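PDB 3T8K: uncharacterized protein from Leptotrichia buccalis, which is of unknown function but folds as a stack of ankyrin-type helical hairpins, an architecture that commonly serves in protein-protein recognition. Local coordinates for residues Ala105-Leu110 and Phe140-Leu145; Thr77-Leu82 and Lys98-Lys103; Thr156-Val161 and Met172-Ile177; Pro113-Val118 and Leu147-Lys152. All coordinates share one frame; numbering follows the deposited sequence.

Contact 1: Ala105-Leu110 and Phe140-Leu145; sequences ADITAL and FSQSGL
Thr108 leans with its methyl side against the Ser143-Gly144 backbone: CG2 comes to 3.3 Å from the carbonyl O of Ser143, and CB lies 3.4 Å from the O of Gly144. With the hydroxyl bound within its own loop, the methyl side is left to face the 140-145 loop. With chi1 at 69°, OG1 sits between the backbone N and the carbonyl carbon, where it donates 2.7 Å to Asp106 OD1 on the syn lone pair. The same oxygen takes the Thr108 N-H from above the carboxylate plane, closing an Asx turn. Residues 105-110 follow helix 90-102 and their partners follow helix 129-140, two loops of the ankyrin-type stack. Beside Thr108, the CG2 branch of Ile107 passes the bent Gln142 chain at about a right angle, 3.9 Å from its CG, and also reaches Leu145 CD2 at 4.1 Å. Gly144 has a positive phi of 97°, and any CB on it would press tightly on the Thr108 methyl. A valine in place of Thr108 would probably cost Asp106 OD1 its hydroxyl donor and leave that carboxylate less firmly fixed. Its other oxygen, OD2, forms a salt bridge with Arg71.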
loop_
_atom_site.group_PDB
_atom_site.type_symbol
_atom_site.label_atom_id
_atom_site.label_comp_id
_atom_site.label_asym_id
_atom_site.label_seq_id
_atom_site.Cartn_x
_atom_site.Cartn_y
_atom_site.Cartn_z
ATOM N N ALA A 105 -4.385 19.346 10.059
ATOM C CA ALA A 105 -4.596 18.559 8.854
ATOM C C ALA A 105 -6.096 18.297 8.694
ATOM O O ALA A 105 -6.838 18.263 9.681
ATOM C CB ALA A 105 -3.816 17.258 8.906
ATOM N N ASP A 106 -6.531 18.123 7.451
ATOM C CA ASP A 106 -7.956 18.002 7.133
ATOM C C ASP A 106 -8.376 16.559 6.852
ATOM O O ASP A 106 -8.028 15.987 5.817
ATOM C CB ASP A 106 -8.285 18.887 5.928
ATOM C CG ASP A 106 -9.722 18.743 5.468
ATOM O OD1 ASP A 106 -10.587 18.372 6.293
ATOM O OD2 ASP A 106 -9.983 19.015 4.279
ATOM N N ILE A 107 -9.140 15.976 7.772
ATOM C CA ILE A 107 -9.547 14.583 7.630
ATOM C C ILE A 107 -10.859 14.446 6.856
ATOM O O ILE A 107 -11.267 13.332 6.519
ATOM C CB ILE A 107 -9.663 13.891 9.019
ATOM C CG1 ILE A 107 -9.597 12.369 8.876
ATOM C CG2 ILE A 107 -10.927 14.347 9.762
ATOM C CD1 ILE A 107 -9.528 11.646 10.206
ATOM N N THR A 108 -11.515 15.569 6.561
ATOM C CA THR A 108 -12.825 15.524 5.884
ATOM C C THR A 108 -12.703 15.394 4.368
ATOM O O THR A 108 -13.628 14.953 3.696
ATOM C CB THR A 108 -13.689 16.769 6.199
ATOM O OG1 THR A 108 -13.113 17.929 5.585
ATOM C CG2 THR A 108 -13.789 16.990 7.691
ATOM N N ALA A 109 -11.559 15.794 3.826
ATOM C CA ALA A 109 -11.339 15.692 2.387
ATOM C C ALA A 109 -11.309 14.244 1.926
ATOM O O ALA A 109 -10.739 13.382 2.593
ATOM C CB ALA A 109 -10.035 16.396 2.008
ATOM N N LEU A 110 -11.926 13.981 0.776
ATOM C CA LEU A 110 -11.932 12.653 0.192
ATOM C C LEU A 110 -10.588 12.303 -0.402
ATOM O O LEU A 110 -9.741 13.173 -0.605
ATOM C CB LEU A 110 -12.993 12.563 -0.903
ATOM C CG LEU A 110 -14.409 12.787 -0.385
ATOM C CD1 LEU A 110 -15.435 12.476 -1.468
ATOM C CD2 LEU A 110 -14.631 11.936 0.843
ATOM N N PHE A 140 -14.713 10.790 14.618
ATOM C CA PHE A 140 -16.106 11.220 14.671
ATOM C C PHE A 140 -16.340 12.512 15.453
ATOM O O PHE A 140 -17.456 13.027 15.457
ATOM C CB PHE A 140 -17.011 10.086 15.174
ATOM C CG PHE A 140 -17.057 8.907 14.239
ATOM C CD1 PHE A 140 -17.608 9.037 12.971
ATOM C CD2 PHE A 140 -16.522 7.685 14.609
ATOM C CE1 PHE A 140 -17.642 7.965 12.100
ATOM C CE2 PHE A 140 -16.552 6.608 13.741
ATOM C CZ PHE A 140 -17.117 6.749 12.485
ATOM N N SER A 141 -15.287 13.039 16.086
ATOM C CA SER A 141 -15.345 14.337 16.758
ATOM C C SER A 141 -15.146 15.495 15.777
ATOM O O SER A 141 -15.277 16.666 16.141
ATOM C CB SER A 141 -14.271 14.424 17.847
ATOM O OG SER A 141 -14.549 13.530 18.910
ATOM N N GLN A 142 -14.799 15.169 14.541
ATOM C CA GLN A 142 -14.588 16.191 13.525
ATOM C C GLN A 142 -15.864 16.424 12.714
ATOM O O GLN A 142 -16.468 15.483 12.200
ATOM C CB GLN A 142 -13.441 15.787 12.597
ATOM C CG GLN A 142 -12.183 15.340 13.329
ATOM C CD GLN A 142 -11.677 16.376 14.317
ATOM O OE1 GLN A 142 -11.586 17.559 14.000
ATOM N NE2 GLN A 142 -11.356 15.934 15.527
ATOM N N SER A 143 -16.250 17.690 12.596
ATOM C CA SER A 143 -17.375 18.089 11.765
ATOM C C SER A 143 -17.020 17.940 10.299
ATOM O O SER A 143 -15.875 18.166 9.910
ATOM C CB SER A 143 -17.728 19.550 12.053
ATOM O OG SER A 143 -18.748 20.020 11.188
ATOM N N GLY A 144 -17.989 17.557 9.474
ATOM C CA GLY A 144 -17.762 17.544 8.035
ATOM C C GLY A 144 -17.369 16.223 7.390
ATOM O O GLY A 144 -17.003 16.196 6.214
ATOM N N LEU A 145 -17.440 15.120 8.128
ATOM C CA LEU A 145 -17.164 13.820 7.514
ATOM C C LEU A 145 -18.180 13.527 6.407
ATOM O O LEU A 145 -19.378 13.768 6.565
ATOM C CB LEU A 145 -17.164 12.697 8.553
ATOM C CG LEU A 145 -16.151 12.845 9.692
ATOM C CD1 LEU A 145 -16.306 11.716 10.711
ATOM C CD2 LEU A 145 -14.735 12.902 9.152
#

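Contact 2: Thr77-Leu82 and Lys98-Lys103; sequences TLFFPL and KIFLEK
Phe100 reaches from helix 90-102 into a pocket made by Leu78, Phe79 and Leu82 on helix 79-85 and the turn leading into it. Its CB already touches, lying 3.7 Å from Phe79 CZ and obliquely to that ring. CG is anti to the carbonyl carbon (chi1 -70°), which carries the ring across toward helix 79-85. Along the ring, CD2 is 4.0 Å from Leu82 CD2, and CE2 meets Leu78 CB at 3.9 Å, while Leu78 CD1 lies over one face, offset toward the rim. The ring's edge points at the face of Phe79 in a T-shaped pair, centroids 5.9 Å apart and planes at 75°. Phe79 CZ also packs on Leu101 CD2, at 3.5 Å. An alanine in place of Phe79 would probably leave the Phe100 edge without its aromatic face and open a gap beside Leu101. Ahead of helix 79-85, Thr77 OG1 accepts a weak capping bond from Phe79 N; Thr77-Leu78-Phe79-Phe80 seems to take the place of the Thr-Pro-Leu-His motif of ankyrin repeats. Everything that meets between the two segments is hydrocarbon, so the hairpin is held here by shape and buried apolar surface.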
loop_
_atom_site.group_PDB
_atom_site.type_symbol
_atom_site.label_atom_id
_atom_site.label_comp_id
_atom_site.label_asym_id
_atom_site.label_seq_id
_atom_site.Cartn_x
_atom_site.Cartn_y
_atom_site.Cartn_z
ATOM N N THR A 77 -4.379 14.209 1.510
ATOM C CA THR A 77 -3.743 14.592 2.772
ATOM C C THR A 77 -2.886 13.474 3.353
ATOM O O THR A 77 -2.905 12.342 2.862
ATOM C CB THR A 77 -4.781 14.947 3.836
ATOM O OG1 THR A 77 -5.539 13.773 4.147
ATOM C CG2 THR A 77 -5.713 16.033 3.339
ATOM N N LEU A 78 -2.147 13.796 4.412
ATOM C CA LEU A 78 -1.300 12.817 5.078
ATOM C C LEU A 78 -2.120 11.671 5.653
ATOM O O LEU A 78 -1.591 10.589 5.897
ATOM C CB LEU A 78 -0.494 13.481 6.196
ATOM C CG LEU A 78 0.516 14.519 5.690
ATOM C CD1 LEU A 78 1.327 15.024 6.852
ATOM C CD2 LEU A 78 1.414 13.913 4.629
ATOM N N PHE A 79 -3.410 11.898 5.869
ATOM C CA PHE A 79 -4.228 10.852 6.479
ATOM C C PHE A 79 -4.284 9.567 5.648
ATOM O O PHE A 79 -4.448 8.480 6.201
ATOM C CB PHE A 79 -5.641 11.360 6.772
ATOM C CG PHE A 79 -5.707 12.347 7.895
ATOM C CD1 PHE A 79 -5.484 11.939 9.206
ATOM C CD2 PHE A 79 -6.002 13.677 7.649
ATOM C CE1 PHE A 79 -5.554 12.841 10.256
ATOM C CE2 PHE A 79 -6.072 14.591 8.689
ATOM C CZ PHE A 79 -5.846 14.172 10.002
ATOM N N PHE A 80 -4.153 9.681 4.326
ATOM C CA PHE A 80 -4.328 8.505 3.481
ATOM C C PHE A 80 -3.230 7.467 3.689
ATOM O O PHE A 80 -3.525 6.322 4.015
ATOM C CB PHE A 80 -4.460 8.869 2.003
ATOM C CG PHE A 80 -4.895 7.707 1.128
ATOM C CD1 PHE A 80 -6.193 7.212 1.199
ATOM C CD2 PHE A 80 -4.003 7.120 0.230
ATOM C CE1 PHE A 80 -6.596 6.150 0.396
ATOM C CE2 PHE A 80 -4.399 6.062 -0.575
ATOM C CZ PHE A 80 -5.694 5.574 -0.492
ATOM N N PRO A 81 -1.956 7.863 3.517
ATOM C CA PRO A 81 -0.922 6.854 3.759
ATOM C C PRO A 81 -0.893 6.425 5.217
ATOM O O PRO A 81 -0.539 5.279 5.492
ATOM C CB PRO A 81 0.385 7.566 3.355
ATOM C CG PRO A 81 0.047 9.026 3.340
ATOM C CD PRO A 81 -1.398 9.102 2.947
ATOM N N LEU A 82 -1.257 7.322 6.131
ATOM C CA LEU A 82 -1.353 6.972 7.549
ATOM C C LEU A 82 -2.286 5.784 7.743
ATOM O O LEU A 82 -1.924 4.782 8.366
ATOM C CB LEU A 82 -1.891 8.149 8.358
ATOM C CG LEU A 82 -2.196 7.840 9.828
ATOM C CD1 LEU A 82 -0.923 7.491 10.579
ATOM C CD2 LEU A 82 -2.863 9.033 10.476
ATOM N N LYS A 98 -4.142 11.859 16.036
ATOM C CA LYS A 98 -4.412 12.917 17.000
ATOM C C LYS A 98 -3.556 14.158 16.731
ATOM O O LYS A 98 -4.041 15.289 16.770
ATOM C CB LYS A 98 -4.156 12.419 18.426
ATOM C CG LYS A 98 -4.324 13.475 19.504
ATOM C CD LYS A 98 -4.377 12.826 20.887
ATOM C CE LYS A 98 -3.077 12.987 21.641
ATOM N NZ LYS A 98 -3.073 14.228 22.475
ATOM N N ILE A 99 -2.274 13.942 16.480
ATOM C CA ILE A 99 -1.352 15.053 16.277
ATOM C C ILE A 99 -1.646 15.788 14.973
ATOM O O ILE A 99 -1.603 17.019 14.922
ATOM C CB ILE A 99 0.105 14.568 16.303
ATOM C CG1 ILE A 99 0.467 14.103 17.717
ATOM C CG2 ILE A 99 1.050 15.671 15.852
ATOM C CD1 ILE A 99 1.786 13.379 17.772
ATOM N N PHE A 100 -1.947 15.038 13.916
ATOM C CA PHE A 100 -2.283 15.663 12.641
ATOM C C PHE A 100 -3.513 16.555 12.790
ATOM O O PHE A 100 -3.563 17.650 12.229
ATOM C CB PHE A 100 -2.538 14.626 11.547
ATOM C CG PHE A 100 -1.312 13.887 11.101
ATOM C CD1 PHE A 100 -0.051 14.293 11.492
ATOM C CD2 PHE A 100 -1.426 12.788 10.269
ATOM C CE1 PHE A 100 1.084 13.607 11.065
ATOM C CE2 PHE A 100 -0.295 12.100 9.839
ATOM C CZ PHE A 100 0.954 12.505 10.246
ATOM N N LEU A 101 -4.518 16.076 13.525
ATOM C CA LEU A 101 -5.726 16.858 13.744
ATOM C C LEU A 101 -5.432 18.120 14.547
ATOM O O LEU A 101 -5.934 19.197 14.230
ATOM C CB LEU A 101 -6.805 16.023 14.443
ATOM C CG LEU A 101 -7.408 14.897 13.602
ATOM C CD1 LEU A 101 -8.402 14.052 14.412
ATOM C CD2 LEU A 101 -8.096 15.458 12.367
ATOM N N GLU A 102 -4.622 17.983 15.592
ATOM C CA GLU A 102 -4.288 19.115 16.442
ATOM C C GLU A 102 -3.522 20.171 15.660
ATOM O O GLU A 102 -3.635 21.364 15.941
ATOM C CB GLU A 102 -3.480 18.660 17.662
ATOM C CG GLU A 102 -4.286 17.815 18.635
ATOM C CD GLU A 102 -3.439 17.184 19.723
ATOM O OE1 GLU A 102 -2.202 17.108 19.551
ATOM O OE2 GLU A 102 -4.016 16.761 20.751
ATOM N N LYS A 103 -2.749 19.728 14.676
ATOM C CA LYS A 103 -1.921 20.640 13.901
ATOM C C LYS A 103 -2.580 21.068 12.595
ATOM O O LYS A 103 -1.928 21.637 11.725
ATOM C CB LYS A 103 -0.525 20.053 13.674
ATOM C CG LYS A 103 0.280 19.960 14.965
ATOM C CD LYS A 103 1.752 19.679 14.707
ATOM C CE LYS A 103 2.551 19.723 16.006
ATOM N NZ LYS A 103 2.629 21.096 16.596
#

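Contact 3: Thr156-Val161 and Met172-Ile177; sequences TALEFV and MMEDYI
Leu158 and Met173 mark the closest backbone approach of two nearly antiparallel helix segments, with CA atoms 7.0 Å apart, axes 10.9 Å apart at nearest and N-to-C directions 155° from each other. Met173, present as selenomethionine, does most of the bridging. Its chain runs out straight as far as SE and then bends at chi3 (70°), which lays the selenium on Val161, 3.6 Å from CG2, and turns the methyl back against the start of the other helix. There CE is pressed close to the backbone, 3.2 Å from Leu158 CA, and lies 3.5 Å from Leu158 CB, with Ala157 a little further off. Leu158 holds CG opposite its backbone N (chi1 177°), and the branch ends divide the work: CD1 also lies by the Met173 methyl, whereas CD2 packs on Ile177 CD1 at 4.0 Å. Helix 157-162 itself starts in a capping box, Glu159 N donating to Thr156 OG1 (3.1 Å) and Thr156 N to Glu159 OE2 (2.9 Å). Thr156-Ala157-Leu158-Glu159 thus resembles the Thr-Pro-Leu-His start of an ankyrin hairpin. The pair closes the C-terminal end of the stack: helix 129-140 packs against helix 167-180 through Phe140 on Met173 and Tyr176, while Phe160 of helix 157-162 packs on Cys164 of the second subunit.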
loop_
_atom_site.group_PDB
_atom_site.type_symbol
_atom_site.label_atom_id
_atom_site.label_comp_id
_atom_site.label_asym_id
_atom_site.label_seq_id
_atom_site.Cartn_x
_atom_site.Cartn_y
_atom_site.Cartn_z
ATOM N N THR A 156 -21.311 4.354 -0.621
ATOM C CA THR A 156 -20.957 5.345 0.401
ATOM C C THR A 156 -20.130 4.704 1.509
ATOM O O THR A 156 -20.034 3.478 1.600
ATOM C CB THR A 156 -22.216 5.989 1.057
ATOM O OG1 THR A 156 -22.951 4.995 1.782
ATOM C CG2 THR A 156 -23.118 6.620 0.011
ATOM N N ALA A 157 -19.547 5.530 2.373
ATOM C CA ALA A 157 -18.784 5.009 3.494
ATOM C C ALA A 157 -19.691 4.213 4.429
ATOM O O ALA A 157 -19.302 3.164 4.942
ATOM C CB ALA A 157 -18.083 6.146 4.246
ATOM N N LEU A 158 -20.905 4.710 4.657
ATOM C CA LEU A 158 -21.833 4.005 5.529
ATOM C C LEU A 158 -22.123 2.614 4.959
ATOM O O LEU A 158 -22.051 1.610 5.667
ATOM C CB LEU A 158 -23.135 4.798 5.711
ATOM C CG LEU A 158 -24.208 4.103 6.564
ATOM C CD1 LEU A 158 -23.763 3.963 8.014
ATOM C CD2 LEU A 158 -25.549 4.826 6.491
ATOM N N GLU A 159 -22.432 2.563 3.668
ATOM C CA GLU A 159 -22.734 1.294 3.015
ATOM C C GLU A 159 -21.603 0.270 3.167
ATOM O O GLU A 159 -21.863 -0.918 3.373
ATOM C CB GLU A 159 -23.114 1.533 1.548
ATOM C CG GLU A 159 -24.506 2.161 1.398
ATOM C CD GLU A 159 -24.728 2.894 0.073
ATOM O OE1 GLU A 159 -25.835 3.453 -0.103
ATOM O OE2 GLU A 159 -23.811 2.919 -0.785
ATOM N N PHE A 160 -20.356 0.737 3.085
ATOM C CA PHE A 160 -19.176 -0.117 3.240
ATOM C C PHE A 160 -19.060 -0.688 4.646
ATOM O O PHE A 160 -18.802 -1.875 4.833
ATOM C CB PHE A 160 -17.894 0.671 2.904
ATOM C CG PHE A 160 -16.615 -0.113 3.094
ATOM C CD1 PHE A 160 -16.306 -1.190 2.274
ATOM C CD2 PHE A 160 -15.696 0.261 4.071
ATOM C CE1 PHE A 160 -15.117 -1.901 2.441
ATOM C CE2 PHE A 160 -14.511 -0.437 4.247
ATOM C CZ PHE A 160 -14.208 -1.518 3.430
ATOM N N VAL A 161 -19.224 0.175 5.641
ATOM C CA VAL A 161 -19.075 -0.244 7.023
ATOM C C VAL A 161 -20.174 -1.236 7.404
ATOM O O VAL A 161 -19.934 -2.183 8.155
ATOM C CB VAL A 161 -19.057 0.974 7.974
ATOM C CG1 VAL A 161 -19.072 0.528 9.429
ATOM C CG2 VAL A 161 -17.824 1.841 7.679
HETATM N N MSE A 172 -21.400 4.180 15.674
HETATM C CA MSE A 172 -20.876 5.531 15.789
HETATM C C MSE A 172 -21.146 6.365 14.536
HETATM O O MSE A 172 -21.381 7.571 14.630
HETATM C CB MSE A 172 -19.390 5.500 16.147
HETATM C CG MSE A 172 -19.143 4.937 17.544
HETATM SE SE MSE A 172 -17.258 4.904 18.022
HETATM C CE MSE A 172 -17.044 6.784 18.468
HETATM N N MSE A 173 -21.127 5.731 13.366
HETATM C CA MSE A 173 -21.435 6.445 12.131
HETATM C C MSE A 173 -22.909 6.818 12.067
HETATM O O MSE A 173 -23.256 7.916 11.636
HETATM C CB MSE A 173 -21.077 5.616 10.898
HETATM C CG MSE A 173 -19.639 5.690 10.466
HETATM SE SE MSE A 173 -19.508 4.779 8.749
HETATM C CE MSE A 173 -20.462 6.022 7.643
ATOM N N GLU A 174 -23.783 5.894 12.469
ATOM C CA GLU A 174 -25.208 6.193 12.503
ATOM C C GLU A 174 -25.475 7.345 13.475
ATOM O O GLU A 174 -26.304 8.221 13.204
ATOM C CB GLU A 174 -26.027 4.940 12.858
ATOM C CG GLU A 174 -26.128 3.945 11.708
ATOM C CD GLU A 174 -26.613 2.579 12.151
ATOM O OE1 GLU A 174 -26.886 2.399 13.358
ATOM O OE2 GLU A 174 -26.719 1.680 11.290
ATOM N N ASP A 175 -24.764 7.355 14.598
ATOM C CA ASP A 175 -24.931 8.428 15.579
ATOM C C ASP A 175 -24.488 9.770 14.990
ATOM O O ASP A 175 -25.097 10.811 15.248
ATOM C CB ASP A 175 -24.120 8.157 16.854
ATOM C CG ASP A 175 -24.722 7.063 17.730
ATOM O OD1 ASP A 175 -25.865 6.606 17.473
ATOM O OD2 ASP A 175 -24.033 6.667 18.698
ATOM N N TYR A 176 -23.405 9.736 14.217
ATOM C CA TYR A 176 -22.830 10.945 13.621
ATOM C C TYR A 176 -23.817 11.506 12.602
ATOM O O TYR A 176 -24.087 12.704 12.560
ATOM C CB TYR A 176 -21.507 10.597 12.938
ATOM C CG TYR A 176 -20.733 11.767 12.364
ATOM C CD1 TYR A 176 -19.701 12.355 13.080
ATOM C CD2 TYR A 176 -21.021 12.265 11.098
ATOM C CE1 TYR A 176 -18.977 13.415 12.559
ATOM C CE2 TYR A 176 -20.311 13.326 10.565
ATOM C CZ TYR A 176 -19.285 13.900 11.306
ATOM O OH TYR A 176 -18.555 14.957 10.799
ATOM N N ILE A 177 -24.352 10.617 11.778
ATOM C CA ILE A 177 -25.342 11.007 10.784
ATOM C C ILE A 177 -26.604 11.621 11.411
ATOM O O ILE A 177 -27.159 12.581 10.880
ATOM C CB ILE A 177 -25.685 9.816 9.861
ATOM C CG1 ILE A 177 -24.512 9.569 8.905
ATOM C CG2 ILE A 177 -26.975 10.074 9.096
ATOM C CD1 ILE A 177 -24.437 8.165 8.361
#

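Contact 4: Pro113-Val118 and Leu147-Lys152; sequences PYKIVV and LLIKDK
The Tyr114 ring meets Lys152 at its edge, where CD of the extended lysine chain lies near the ring plane, 4.1 Å from CD1; the Trp153 ring comes against it with planes at about 50°. Its hydroxyl bonds to Gly87 O of the second subunit, whose Val127 packs on the Tyr114 side chain. The other flat group, the Asp151 carboxylate, stands between the backbone N and the carbonyl carbon (chi1 68°) with CB 3.8 Å from Ile116 CG2. OD1 accepts from Trp153 N and Leu155 N, which ties down the turn that follows. Between the backbones, Lys152 N donates to Tyr114 O (3.1 Å), and Asp151 CA makes a CH...O contact of 3.2 Å with Lys115 O. A water bridges the two backbones, 2.8 Å from Lys115 O and 2.7 Å from Ile149 O. Lys115 bends over Lys150, its CD 3.4 Å from Lys150 O, although the bond from NZ to that oxygen is weak. Lys115 and Ile116, both facing Tyr111, form a G1 beta bulge. Side-by-side loops of this sort recall the projecting hairpin fingers of ankyrin repeats, in which Asp151 fits the aspartate that precedes the Gly-x-Thr helix start.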
loop_
_atom_site.group_PDB
_atom_site.type_symbol
_atom_site.label_atom_id
_atom_site.label_comp_id
_atom_site.label_asym_id
_atom_site.label_seq_id
_atom_site.Cartn_x
_atom_site.Cartn_y
_atom_site.Cartn_z
ATOM N N PRO A 113 -9.045 10.094 -6.209
ATOM C CA PRO A 113 -9.017 9.093 -7.283
ATOM C C PRO A 113 -10.119 8.035 -7.181
ATOM O O PRO A 113 -10.587 7.545 -8.211
ATOM C CB PRO A 113 -7.626 8.467 -7.132
ATOM C CG PRO A 113 -6.796 9.588 -6.607
ATOM C CD PRO A 113 -7.704 10.309 -5.633
ATOM N N TYR A 114 -10.546 7.708 -5.966
ATOM C CA TYR A 114 -11.582 6.698 -5.771
ATOM C C TYR A 114 -12.820 7.286 -5.093
ATOM O O TYR A 114 -13.799 6.584 -4.860
ATOM C CB TYR A 114 -11.034 5.537 -4.940
ATOM C CG TYR A 114 -10.104 4.604 -5.690
ATOM C CD1 TYR A 114 -10.136 4.512 -7.077
ATOM C CD2 TYR A 114 -9.190 3.812 -5.006
ATOM C CE1 TYR A 114 -9.295 3.640 -7.764
ATOM C CE2 TYR A 114 -8.342 2.944 -5.682
ATOM C CZ TYR A 114 -8.400 2.859 -7.053
ATOM O OH TYR A 114 -7.557 1.992 -7.708
ATOM N N LYS A 115 -12.764 8.582 -4.788
ATOM C CA LYS A 115 -13.832 9.286 -4.081
ATOM C C LYS A 115 -14.278 8.585 -2.796
ATOM O O LYS A 115 -15.478 8.379 -2.572
ATOM C CB LYS A 115 -15.033 9.547 -4.999
ATOM C CG LYS A 115 -15.415 11.020 -5.073
ATOM C CD LYS A 115 -16.898 11.221 -5.340
ATOM C CE LYS A 115 -17.299 10.766 -6.732
ATOM N NZ LYS A 115 -18.746 11.028 -6.990
ATOM N N ILE A 116 -13.308 8.242 -1.947
ATOM C CA ILE A 116 -13.573 7.524 -0.703
ATOM C C ILE A 116 -13.148 8.330 0.515
ATOM O O ILE A 116 -12.237 9.157 0.432
ATOM C CB ILE A 116 -12.816 6.171 -0.657
ATOM C CG1 ILE A 116 -11.307 6.379 -0.785
ATOM C CG2 ILE A 116 -13.328 5.223 -1.748
ATOM C CD1 ILE A 116 -10.522 5.092 -0.654
ATOM N N VAL A 117 -13.793 8.096 1.653
ATOM C CA VAL A 117 -13.302 8.721 2.886
ATOM C C VAL A 117 -11.851 8.300 3.109
ATOM O O VAL A 117 -11.443 7.192 2.741
ATOM C CB VAL A 117 -14.158 8.400 4.116
ATOM C CG1 VAL A 117 -15.543 9.039 3.972
ATOM C CG2 VAL A 117 -14.272 6.885 4.320
ATOM N N VAL A 118 -11.061 9.199 3.685
ATOM C CA VAL A 118 -9.614 8.987 3.702
ATOM C C VAL A 118 -9.225 7.892 4.691
ATOM O O VAL A 118 -8.147 7.297 4.575
ATOM C CB VAL A 118 -8.859 10.302 4.001
ATOM C CG1 VAL A 118 -9.003 10.677 5.468
ATOM C CG2 VAL A 118 -7.399 10.186 3.593
ATOM N N LEU A 147 -19.883 10.951 4.928
ATOM C CA LEU A 147 -20.247 9.550 5.121
ATOM C C LEU A 147 -21.308 9.016 4.151
ATOM O O LEU A 147 -21.501 7.805 4.066
ATOM C CB LEU A 147 -20.710 9.308 6.566
ATOM C CG LEU A 147 -19.801 9.728 7.729
ATOM C CD1 LEU A 147 -20.419 9.271 9.050
ATOM C CD2 LEU A 147 -18.394 9.164 7.580
ATOM N N LEU A 148 -21.982 9.909 3.428
ATOM C CA LEU A 148 -23.100 9.527 2.561
ATOM C C LEU A 148 -22.864 9.944 1.121
ATOM O O LEU A 148 -23.804 10.161 0.358
ATOM C CB LEU A 148 -24.403 10.150 3.066
ATOM C CG LEU A 148 -24.811 9.639 4.441
ATOM C CD1 LEU A 148 -26.034 10.401 4.957
ATOM C CD2 LEU A 148 -25.069 8.146 4.382
ATOM N N ILE A 149 -21.596 10.062 0.761
ATOM C CA ILE A 149 -21.215 10.417 -0.588
ATOM C C ILE A 149 -20.781 9.156 -1.322
ATOM O O ILE A 149 -19.939 8.407 -0.830
ATOM C CB ILE A 149 -20.041 11.419 -0.572
ATOM C CG1 ILE A 149 -20.372 12.615 0.324
ATOM C CG2 ILE A 149 -19.700 11.867 -1.985
ATOM C CD1 ILE A 149 -21.199 13.677 -0.351
ATOM N N LYS A 150 -21.363 8.929 -2.495
ATOM C CA LYS A 150 -21.047 7.766 -3.317
ATOM C C LYS A 150 -19.615 7.810 -3.818
ATOM O O LYS A 150 -19.164 8.832 -4.341
ATOM C CB LYS A 150 -21.977 7.712 -4.531
ATOM C CG LYS A 150 -23.464 7.717 -4.206
ATOM C CD LYS A 150 -23.940 6.351 -3.767
ATOM C CE LYS A 150 -25.394 6.119 -4.167
ATOM N NZ LYS A 150 -26.331 7.051 -3.476
ATOM N N ASP A 151 -18.900 6.694 -3.690
ATOM C CA ASP A 151 -17.543 6.626 -4.227
ATOM C C ASP A 151 -17.605 6.440 -5.739
ATOM O O ASP A 151 -18.690 6.502 -6.335
ATOM C CB ASP A 151 -16.697 5.532 -3.544
ATOM C CG ASP A 151 -17.163 4.110 -3.869
ATOM O OD1 ASP A 151 -17.985 3.913 -4.794
ATOM O OD2 ASP A 151 -16.676 3.173 -3.198
ATOM N N LYS A 152 -16.444 6.225 -6.346
ATOM C CA LYS A 152 -16.326 6.074 -7.788
ATOM C C LYS A 152 -17.215 4.951 -8.332
ATOM O O LYS A 152 -17.475 4.894 -9.539
ATOM C CB LYS A 152 -14.860 5.826 -8.155
ATOM C CG LYS A 152 -14.564 5.706 -9.641
ATOM C CD LYS A 152 -13.106 5.337 -9.854
ATOM C CE LYS A 152 -12.795 5.034 -11.315
ATOM N NZ LYS A 152 -11.402 4.524 -11.484
HETATM O O HOH W 1 -17.332 7.879 -0.589
#

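In the fold
Contact 2 comes first along the chain, contact 3 last; the segments of contacts 1 and 4 alternate between them. Contact 2 hands over to contact 1 directly: Ala105 N lies 2.9 Å from Phe100 O, a probable hydrogen bond. Contact 1 is tied to contact 3 by Tyr176, whose OH is 2.6 Å from Gln142 O and 2.9 Å from Leu145 N. Leu158 N, 3.2 Å from Leu147 O, joins contact 3 to contact 4. Val118 packs on Ile107, Phe79 and Phe80, so contact 4 also reaches back to contacts 1 and 2. Contacts 2 and 3, with centres about 21 Å apart, do not touch. Contacts 3 and 4 both meet the second subunit, where Cys164 forms an interchain disulfide.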